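Local structure of tapirin (Caldicellulosiruptor hydrothermalis, 6N2C) at residues 360-365 against 381-387; 396-400 against 417-423; 516-522 against 535-541. The protein probably binds cellulose through this beta-helical domain, helping an extremely thermophilic bacterium attach to plant biomass, and carries a bound zinc ion. All coordinates share one frame; numbering follows the deposited sequence. Where two conformers were deposited one is given.

Contact 1 of 3, residues 360-365 against 381-387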
# COMPACT_ATOMS: atom_id res chain seq x y z
N LEU A 360 5.48 19.65 -14.26
CA LEU A 360 6.72 19.05 -13.77
C LEU A 360 7.56 20.21 -13.23
O LEU A 360 7.93 21.14 -14.00
CB LEU A 360 7.46 18.32 -14.89
CG LEU A 360 8.87 17.85 -14.51
CD1 LEU A 360 8.94 16.94 -13.28
CD2 LEU A 360 9.61 17.19 -15.63
N ASP A 361 7.85 20.21 -11.93
CA ASP A 361 8.59 21.35 -11.32
C ASP A 361 9.84 20.81 -10.70
O ASP A 361 9.76 19.81 -10.00
CB ASP A 361 7.76 21.97 -10.20
CG ASP A 361 6.57 22.80 -10.67
OD1 ASP A 361 5.88 22.41 -11.63
OD2 ASP A 361 6.30 23.89 -10.02
N ILE A 362 11.00 21.44 -10.96
CA ILE A 362 12.29 21.01 -10.39
C ILE A 362 12.91 22.29 -9.82
O ILE A 362 13.09 23.30 -10.59
CB ILE A 362 13.18 20.44 -11.45
CG1 ILE A 362 12.43 19.39 -12.34
CG2 ILE A 362 14.35 19.70 -10.88
CD1 ILE A 362 12.81 19.43 -13.79
N ILE A 363 13.16 22.31 -8.50
CA ILE A 363 13.32 23.59 -7.77
C ILE A 363 14.57 23.50 -6.93
O ILE A 363 14.67 22.66 -6.00
CB ILE A 363 12.14 23.96 -6.86
CG1 ILE A 363 10.78 23.93 -7.59
CG2 ILE A 363 12.34 25.35 -6.25
CD1 ILE A 363 10.61 24.82 -8.79
N GLY A 364 15.58 24.33 -7.27
CA GLY A 364 16.80 24.38 -6.52
C GLY A 364 17.94 23.52 -6.97
O GLY A 364 17.81 22.54 -7.66
N SER A 365 19.12 23.89 -6.47
CA SER A 365 20.36 23.35 -6.90
C SER A 365 20.68 21.90 -6.45
O SER A 365 21.53 21.25 -7.05
CB SER A 365 21.52 24.34 -6.48
OG SER A 365 21.74 24.28 -5.08
N LEU A 381 6.63 22.84 -17.69
CA LEU A 381 7.93 22.58 -17.07
C LEU A 381 8.37 23.83 -16.35
O LEU A 381 8.46 24.89 -17.00
CB LEU A 381 8.94 22.26 -18.08
CG LEU A 381 10.41 22.00 -17.62
CD1 LEU A 381 10.42 20.84 -16.67
CD2 LEU A 381 11.32 21.69 -18.75
N LYS A 382 8.65 23.74 -15.04
CA LYS A 382 9.22 24.85 -14.26
C LYS A 382 10.55 24.43 -13.71
O LYS A 382 10.65 23.38 -13.08
CB LYS A 382 8.32 25.29 -13.10
CG LYS A 382 8.88 26.43 -12.26
CD LYS A 382 7.86 26.84 -11.21
CE LYS A 382 8.34 27.94 -10.31
NZ LYS A 382 8.65 29.28 -10.97
N ILE A 383 11.61 25.18 -14.02
CA ILE A 383 12.97 24.98 -13.51
C ILE A 383 13.34 26.31 -12.80
O ILE A 383 13.20 27.40 -13.39
CB ILE A 383 13.93 24.68 -14.64
CG1 ILE A 383 13.67 23.28 -15.19
CG2 ILE A 383 15.37 24.74 -14.14
CD1 ILE A 383 14.43 22.98 -16.42
N ASP A 384 13.64 26.22 -11.49
CA ASP A 384 14.08 27.34 -10.69
C ASP A 384 15.41 26.96 -10.10
O ASP A 384 15.53 26.00 -9.28
CB ASP A 384 13.00 27.71 -9.67
CG ASP A 384 13.44 28.80 -8.72
OD1 ASP A 384 14.43 29.42 -9.00
OD2 ASP A 384 12.75 28.95 -7.71
N GLY A 385 16.46 27.65 -10.51
CA GLY A 385 17.80 27.35 -10.06
C GLY A 385 18.62 26.43 -10.88
O GLY A 385 18.17 25.97 -11.94
N GLU A 386 19.82 26.11 -10.39
CA GLU A 386 20.79 25.34 -11.14
C GLU A 386 20.50 23.92 -10.78
O GLU A 386 21.30 23.20 -10.17
CB GLU A 386 22.24 25.75 -10.82
CG GLU A 386 22.54 27.25 -11.24
CD GLU A 386 22.65 27.47 -12.76
OE1 GLU A 386 22.81 26.48 -13.52
OE2 GLU A 386 22.51 28.65 -13.25
N VAL A 387 19.33 23.47 -11.27
CA VAL A 387 18.94 22.06 -11.07
C VAL A 387 19.94 21.06 -11.70
O VAL A 387 20.71 21.38 -12.57
CB VAL A 387 17.48 21.84 -11.57
CG1 VAL A 387 16.53 22.77 -10.83
CG2 VAL A 387 17.34 22.01 -13.07
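G364, whose amide hydrogen-bonds to D384 O, leaves its strand at a phi of 93°, and G385 adopts the same phi one coil further on. This repeated glycine corner ends two stacked parallel strands, 360-363 and 381-384, of successive coils of a parallel beta-helix; their axes approach to 4.8 Å, only 4° from parallel. Backbone hydrogen bonds join K382 N to L360 O, I362 N to K382 O and D384 N to I362 O. Like residues stack on the buried face: L360 and L381 lie side by side, CD2 of L360 3.9 Å from CD1 of L381, and I362 points the same way as I383. Outside, K382 runs straight as far as CE, and D361 OD2 rests on its CD at 3.5 Å; the charged ends stay 6.0 Å apart, from D361 OD2 to K382 NZ. With CG1 beside its backbone N and chi2 at -59°, I363 turns CD1 toward the next strand, 3.9 Å from D384 CB. The carboxylate of D384 bonds to N404, and that of E386 to N406 and S407. Past the corner V387 meets I362 at about a right angle, and its CG1 sits 3.5 Å from I362 O and 3.4 Å from G364 O.

Contact 2 of 3, residues 396-400 against 417-423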
# COMPACT_ATOMS: atom_id res chain seq x y z
N CYS A 396 7.68 19.23 -23.95
CA CYS A 396 6.85 20.10 -23.17
C CYS A 396 5.79 20.67 -24.15
O CYS A 396 6.15 21.44 -25.06
CB CYS A 396 7.66 21.24 -22.52
SG CYS A 396 6.63 22.41 -21.65
N SER A 397 4.50 20.36 -23.97
CA SER A 397 3.44 20.88 -24.87
C SER A 397 2.90 22.20 -24.46
O SER A 397 2.19 22.84 -25.25
CB SER A 397 2.30 19.87 -24.87
OG SER A 397 1.84 19.72 -23.51
N GLY A 398 3.19 22.69 -23.22
CA GLY A 398 2.62 23.91 -22.70
C GLY A 398 3.67 24.99 -22.63
O GLY A 398 4.19 25.38 -23.65
N THR A 399 4.05 25.41 -21.42
CA THR A 399 5.00 26.50 -21.27
C THR A 399 6.15 26.00 -20.39
O THR A 399 5.94 25.27 -19.38
CB THR A 399 4.23 27.64 -20.58
OG1 THR A 399 3.17 28.08 -21.47
CG2 THR A 399 5.14 28.78 -20.24
N ILE A 400 7.35 26.44 -20.73
CA ILE A 400 8.56 26.24 -19.90
C ILE A 400 8.79 27.58 -19.20
O ILE A 400 8.95 28.65 -19.88
CB ILE A 400 9.77 25.91 -20.75
CG1 ILE A 400 9.56 24.61 -21.47
CG2 ILE A 400 11.05 25.80 -19.92
CD1 ILE A 400 10.68 24.10 -22.32
N ILE A 417 15.15 19.09 -25.97
CA ILE A 417 13.98 19.57 -25.28
C ILE A 417 13.07 20.07 -26.40
O ILE A 417 13.28 21.18 -26.96
CB ILE A 417 14.29 20.65 -24.26
CG1 ILE A 417 15.26 20.14 -23.18
CG2 ILE A 417 13.01 21.28 -23.67
CD1 ILE A 417 15.86 21.23 -22.31
N GLU A 418 12.03 19.29 -26.72
CA GLU A 418 11.10 19.63 -27.78
C GLU A 418 9.92 20.31 -27.16
O GLU A 418 9.28 19.76 -26.25
CB GLU A 418 10.67 18.34 -28.48
CG GLU A 418 9.71 18.58 -29.64
CD GLU A 418 9.26 17.35 -30.37
OE1 GLU A 418 9.58 16.27 -29.88
OE2 GLU A 418 8.56 17.49 -31.46
N CYS A 419 9.66 21.53 -27.57
CA CYS A 419 8.68 22.34 -26.85
C CYS A 419 7.87 23.21 -27.82
O CYS A 419 8.32 23.52 -28.91
CB CYS A 419 9.40 23.13 -25.81
SG CYS A 419 10.64 24.32 -26.46
N ARG A 420 6.68 23.52 -27.41
CA ARG A 420 5.75 24.35 -28.18
C ARG A 420 6.37 25.72 -28.47
O ARG A 420 6.25 26.24 -29.60
CB ARG A 420 4.45 24.44 -27.39
CG ARG A 420 3.43 25.45 -27.98
CD ARG A 420 2.33 25.79 -27.02
NE ARG A 420 2.74 26.58 -25.87
CZ ARG A 420 2.88 27.90 -25.81
NH1 ARG A 420 2.67 28.72 -26.89
NH2 ARG A 420 3.26 28.44 -24.66
N SER A 421 7.08 26.30 -27.47
CA SER A 421 7.59 27.68 -27.53
C SER A 421 8.88 27.69 -26.73
O SER A 421 8.90 27.40 -25.51
CB SER A 421 6.60 28.65 -26.98
OG SER A 421 7.04 30.00 -27.13
N ILE A 422 9.97 27.94 -27.41
CA ILE A 422 11.25 28.15 -26.74
C ILE A 422 11.19 29.44 -25.85
O ILE A 422 10.84 30.53 -26.34
CB ILE A 422 12.38 28.25 -27.75
CG1 ILE A 422 12.54 26.89 -28.48
CG2 ILE A 422 13.72 28.50 -27.04
CD1 ILE A 422 13.56 26.92 -29.60
N PRO A 423 11.51 29.29 -24.54
CA PRO A 423 11.37 30.45 -23.62
C PRO A 423 12.54 31.40 -23.78
O PRO A 423 13.54 31.05 -24.39
CB PRO A 423 11.36 29.81 -22.25
CG PRO A 423 12.15 28.54 -22.40
CD PRO A 423 11.90 28.06 -23.80
O HOH W 1 6.77 25.27 -24.56
O HOH W 2 7.53 28.06 -23.24
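I400 packs on I417, C419 and P423 in the dry interior of this beta-helix corner, while R420 holds G398 and T399 on its solvent side. On the tight side I400 rests CD1 against two residues of the next coil, 3.9 Å from I417 CG2 and 3.8 Å from C419 CB, while its CG2 leans on the P423 ring, 3.9 Å from CG. Beside this packing a single parallel bridge, C396 with C419, is made by the hydrogen bonds C396 N to E418 O and R420 N to C396 O. The outer side is looser and largely polar. Here R420 starts out extended and then bends at chi3 (70°), which brings its guanidinium edge back to the 397-399 turn. NE donates to G398 O at 2.9 Å, from 46° above the carbonyl plane, and NH2 donates to T399 OG1 at 3.2 Å. CB of S421 lies over one face of the guanidinium, off toward its rim, 3.8 Å above the plane. Where the backbones part, water fills in: one molecule links G398 O to S421 N, another links I400 N to S421 O. F434 of strand 434-436, in the next coil, packs on I400 and I417, and E418 pairs with K393 in a salt bridge and bonds to N437. The strand 416-419 lies between strand 393-396 and strand 434-436, near one end of the stack.

Contact 3 of 3, residues 516-522 against 535-541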
# COMPACT_ATOMS: atom_id res chain seq x y z
N VAL A 516 -12.49 -17.35 16.41
CA VAL A 516 -13.50 -16.43 16.94
C VAL A 516 -14.20 -15.68 15.84
O VAL A 516 -13.56 -15.05 14.99
CB VAL A 516 -12.89 -15.48 17.98
CG1 VAL A 516 -13.98 -14.59 18.55
CG2 VAL A 516 -12.24 -16.22 19.08
N ILE A 517 -15.54 -15.76 15.80
CA ILE A 517 -16.33 -15.03 14.86
C ILE A 517 -17.42 -14.31 15.66
O ILE A 517 -18.27 -15.03 16.25
CB ILE A 517 -16.97 -15.91 13.81
CG1 ILE A 517 -15.89 -16.72 13.02
CG2 ILE A 517 -17.75 -15.02 12.81
CD1 ILE A 517 -15.60 -18.07 13.67
N THR A 518 -17.43 -12.98 15.66
CA THR A 518 -18.28 -12.31 16.69
C THR A 518 -18.85 -11.02 16.24
O THR A 518 -18.29 -10.36 15.35
CB THR A 518 -17.52 -12.07 17.96
OG1 THR A 518 -18.40 -11.43 18.94
CG2 THR A 518 -16.31 -11.18 17.80
N LYS A 519 -20.10 -10.75 16.66
CA LYS A 519 -20.71 -9.44 16.40
C LYS A 519 -20.15 -8.35 17.29
O LYS A 519 -20.35 -7.17 17.02
CB LYS A 519 -22.19 -9.48 16.66
CG LYS A 519 -22.98 -10.24 15.69
CD LYS A 519 -24.48 -9.74 15.53
CE LYS A 519 -25.31 -10.03 16.74
NZ LYS A 519 -26.79 -10.06 16.44
N SER A 520 -19.46 -8.68 18.36
CA SER A 520 -18.74 -7.74 19.22
C SER A 520 -17.40 -7.37 18.58
O SER A 520 -17.10 -7.83 17.46
CB SER A 520 -18.50 -8.33 20.66
OG SER A 520 -17.57 -9.43 20.70
N GLY A 521 -16.63 -6.57 19.29
CA GLY A 521 -15.19 -6.54 19.03
C GLY A 521 -14.48 -7.70 19.70
O GLY A 521 -15.13 -8.53 20.32
N ILE A 522 -13.20 -7.75 19.53
CA ILE A 522 -12.30 -8.71 20.14
C ILE A 522 -11.16 -8.00 20.77
O ILE A 522 -10.38 -7.39 20.08
CB ILE A 522 -11.74 -9.79 19.18
CG1 ILE A 522 -12.86 -10.60 18.56
CG2 ILE A 522 -10.81 -10.71 19.93
CD1 ILE A 522 -12.50 -11.48 17.37
N LEU A 535 -9.49 -14.61 13.64
CA LEU A 535 -10.24 -13.65 14.47
C LEU A 535 -11.03 -12.74 13.56
O LEU A 535 -10.43 -12.02 12.72
CB LEU A 535 -9.31 -12.84 15.35
CG LEU A 535 -8.39 -13.57 16.31
CD1 LEU A 535 -7.37 -12.59 16.95
CD2 LEU A 535 -9.09 -14.41 17.35
N ILE A 536 -12.38 -12.80 13.70
CA ILE A 536 -13.36 -12.14 12.77
C ILE A 536 -14.31 -11.43 13.69
O ILE A 536 -15.02 -12.09 14.49
CB ILE A 536 -14.06 -13.14 11.87
CG1 ILE A 536 -13.00 -13.77 10.93
CG2 ILE A 536 -15.16 -12.43 11.08
CD1 ILE A 536 -13.52 -14.85 10.05
N ALA A 537 -14.33 -10.11 13.53
CA ALA A 537 -15.14 -9.25 14.45
C ALA A 537 -15.86 -8.17 13.73
O ALA A 537 -15.39 -7.55 12.76
CB ALA A 537 -14.28 -8.71 15.57
N ASN A 538 -17.11 -7.93 14.19
CA ASN A 538 -17.85 -6.76 13.63
C ASN A 538 -17.37 -5.50 14.31
O ASN A 538 -17.38 -4.43 13.68
CB ASN A 538 -19.32 -6.94 13.90
CG ASN A 538 -20.19 -6.32 12.85
OD1 ASN A 538 -19.95 -6.43 11.63
ND2 ASN A 538 -21.32 -5.81 13.32
N GLY A 539 -16.93 -5.58 15.58
CA GLY A 539 -16.30 -4.48 16.23
C GLY A 539 -14.82 -4.52 16.00
O GLY A 539 -14.34 -5.33 15.21
N SER A 540 -14.10 -3.64 16.65
CA SER A 540 -12.67 -3.57 16.46
C SER A 540 -11.92 -4.76 17.03
O SER A 540 -12.30 -5.33 18.06
CB SER A 540 -12.05 -2.31 17.11
OG SER A 540 -12.50 -1.17 16.40
N LEU A 541 -10.80 -5.04 16.39
CA LEU A 541 -9.89 -6.02 16.86
C LEU A 541 -8.68 -5.35 17.51
O LEU A 541 -7.82 -4.72 16.82
CB LEU A 541 -9.45 -6.91 15.69
CG LEU A 541 -8.37 -7.88 15.98
CD1 LEU A 541 -8.73 -8.86 17.09
CD2 LEU A 541 -8.05 -8.62 14.72
O HOH W 3 -22.83 -5.76 15.50
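V516 to T518 and L535 to A537 form neighbouring parallel strands of the beta-helix, 2° from exactly aligned, whose axes approach to 4.8 Å. Three backbone hydrogen bonds join them: I536 N to V516 O, T518 N to I536 O and N538 N to T518 O. Both chains then turn a corner and pair again at I522 N to S540 O. At the bend G539 N bonds to S520 O from 59° above the carbonyl plane, and two glycines let the backbones come close, G521 CA 3.6 Å from G539 CA. I522 carries CG1 beside its backbone N and extends at chi2 (166°), which sends CD1 back over the corner, 3.8 Å from A537 CB and 4.0 Å from L535 CB. F500 of helix 494-500 covers I522 and L535. On the opposite face of the strands I517 and I536 run side by side, their CG2 atoms 4.1 Å apart, beneath loop residues L468 and I466. Outside the corner a water joins K519 O to ND2 of N538, and OD1 of the same amide bonds to S191. S520 OG meets a lone pair of G521 O, in the carbonyl plane. The strand pair is thus mostly aliphatic, consistent with a corner fixed by polar bonds as well as by packing.

How the contacts relate
Contacts 1 and 2 are near neighbours that span four successive coils. Their centres lie about 15 Å apart, and they meet directly: L381 N lies 3.0 Å from T399 O, a probable hydrogen bond, and L381 O packs on I400 CG2. Contact 3 belongs to the far side of the domain's centre, with its own centre about 52 Å from contact 1 and about 58 Å from contact 2. It is the one nearest the metal site: the L535 side chain stands about 12 Å from the zinc ion, which H530, D532 and E551 bind, and about 10 Å from the D532 side chain. The contacts therefore join neighbouring coils towards opposite ends of one elongated beta-helix.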